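Congerin-1 (Conger myriaster, PDB 1C1L) binds beta-galactosides such as lactose as a homodimeric galectin, though its physiological role is not yet known. Local coordinates at residues M39-L44 with S63-D68. Numbering follows the deposited sequence.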
loop_
_atom_site.group_PDB
_atom_site.type_symbol
_atom_site.label_atom_id
_atom_site.label_comp_id
_atom_site.label_asym_id
_atom_site.label_seq_id
_atom_site.Cartn_x
_atom_site.Cartn_y
_atom_site.Cartn_z
ATOM N N MET A 39 11.799 5.200 9.998
ATOM C CA MET A 39 11.274 6.272 10.830
ATOM C C MET A 39 12.394 7.236 11.234
ATOM O O MET A 39 12.184 8.424 11.485
ATOM C CB MET A 39 10.650 5.714 12.114
ATOM C CG MET A 39 9.496 4.742 11.974
ATOM S SD MET A 39 8.953 4.037 13.544
ATOM C CE MET A 39 7.883 5.324 14.086
ATOM N N ASN A 40 13.627 6.748 11.357
ATOM C CA ASN A 40 14.746 7.598 11.732
ATOM C C ASN A 40 15.482 8.291 10.617
ATOM O O ASN A 40 16.229 9.232 10.867
ATOM C CB ASN A 40 15.763 6.810 12.530
ATOM C CG ASN A 40 15.525 6.985 14.009
ATOM O OD1 ASN A 40 16.415 7.345 14.769
ATOM N ND2 ASN A 40 14.308 6.790 14.507
ATOM N N SER A 41 15.269 7.849 9.384
ATOM C CA SER A 41 16.027 8.394 8.291
ATOM C C SER A 41 14.983 8.679 7.222
ATOM O O SER A 41 14.513 7.808 6.466
ATOM C CB SER A 41 17.052 7.338 7.911
ATOM O OG SER A 41 18.015 7.905 7.057
ATOM N N LEU A 42 14.578 9.945 7.193
ATOM C CA LEU A 42 13.499 10.381 6.338
ATOM C C LEU A 42 13.943 11.408 5.317
ATOM O O LEU A 42 14.565 12.414 5.698
ATOM C CB LEU A 42 12.392 10.986 7.198
ATOM C CG LEU A 42 11.724 10.082 8.222
ATOM C CD1 LEU A 42 10.783 10.905 9.071
ATOM C CD2 LEU A 42 10.980 8.964 7.507
ATOM N N SER A 43 13.669 11.179 4.024
ATOM C CA SER A 43 13.929 12.188 3.007
ATOM C C SER A 43 12.838 13.259 3.012
ATOM O O SER A 43 13.112 14.411 2.668
ATOM C CB SER A 43 13.999 11.551 1.621
ATOM O OG SER A 43 15.231 10.872 1.473
ATOM N N LEU A 44 11.602 12.961 3.398
ATOM C CA LEU A 44 10.570 13.978 3.452
ATOM C C LEU A 44 9.643 13.674 4.607
ATOM O O LEU A 44 9.178 12.540 4.774
ATOM C CB LEU A 44 9.764 14.018 2.133
ATOM C CG LEU A 44 8.560 14.977 2.092
ATOM C CD1 LEU A 44 9.015 16.418 2.172
ATOM C CD2 LEU A 44 7.768 14.720 0.823
ATOM N N SER A 63 13.504 17.060 6.772
ATOM C CA SER A 63 14.107 15.748 6.671
ATOM C C SER A 63 14.946 15.537 7.931
ATOM O O SER A 63 15.164 16.463 8.735
ATOM C CB SER A 63 14.975 15.713 5.419
ATOM O OG SER A 63 16.065 16.619 5.498
ATOM N N THR A 64 15.396 14.299 8.136
ATOM C CA THR A 64 16.254 13.967 9.249
ATOM C C THR A 64 17.007 12.686 8.916
ATOM O O THR A 64 16.479 11.769 8.275
ATOM C CB THR A 64 15.443 13.765 10.562
ATOM O OG1 THR A 64 16.444 13.486 11.537
ATOM C CG2 THR A 64 14.359 12.687 10.514
ATOM N N LEU A 65 18.253 12.658 9.339
ATOM C CA LEU A 65 19.072 11.465 9.269
ATOM C C LEU A 65 19.184 10.840 10.647
ATOM O O LEU A 65 19.760 9.762 10.798
ATOM C CB LEU A 65 20.449 11.835 8.736
ATOM C CG LEU A 65 20.559 12.220 7.260
ATOM C CD1 LEU A 65 21.971 12.676 6.946
ATOM C CD2 LEU A 65 20.148 11.030 6.400
ATOM N N LYS A 66 18.671 11.494 11.695
ATOM C CA LYS A 66 18.840 10.975 13.044
ATOM C C LYS A 66 17.544 11.060 13.836
ATOM O O LYS A 66 17.512 11.505 15.002
ATOM C CB LYS A 66 19.903 11.753 13.824
ATOM C CG LYS A 66 21.355 11.769 13.359
ATOM C CD LYS A 66 22.289 11.963 14.558
ATOM C CE LYS A 66 21.932 13.036 15.581
ATOM N NZ LYS A 66 21.832 14.370 15.022
ATOM N N GLY A 67 16.428 10.713 13.225
ATOM C CA GLY A 67 15.137 10.732 13.900
ATOM C C GLY A 67 14.789 12.102 14.463
ATOM O O GLY A 67 15.077 13.148 13.873
ATOM N N ASP A 68 14.250 12.112 15.662
ATOM C CA ASP A 68 13.816 13.343 16.293
ATOM C C ASP A 68 14.956 14.270 16.693
ATOM O O ASP A 68 14.728 15.438 17.006
ATOM C CB ASP A 68 12.966 12.989 17.502
ATOM C CG ASP A 68 12.107 14.151 17.983
ATOM O OD1 ASP A 68 11.496 14.834 17.168
ATOM O OD2 ASP A 68 12.066 14.382 19.191
#
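N40 turns a face of its side-chain amide to G67, whose CA lies over N40 CG at 3.8 Å, while N40 O accepts the G67 N-H on a lone pair at 2.8 Å. G67 has a positive phi (57°), a backbone shape that favours glycine. S41 comes next with its CA 3.4 Å from T64 O, a CA-H...O contact, and with OG against the methyl CD2 of L65; that hydroxyl also makes a weak hydrogen bond to E37. L42 and T64 form an antiparallel hydrogen-bonded pair: L42 N gives to T64 O at 2.8 Å, and T64 N returns a longer bond to L42 O. The pair lies near the open end of the hairpin of strands 41-52 and 55-64, with the N40-G67 bond beyond it, in the sheet of the galectin beta-sandwich that carries the lactose. L42 and T64 share one face, with L42 CB 4.2 Å from T64 CG2. T64 OG1, swung to the side of its own carbonyl carbon (chi1 -178°), faces the turn that follows, where it takes the N-H of K66 in an ST turn and donates to G67 O at 2.7 Å; the T64 side chain also touches W71, which lines the occupied sugar pocket. At the corner of the chain, S43 O and L42 O both approach S63 CB, at 3.6 and 3.3 Å, while S63 OG bonds to Y115 and R114.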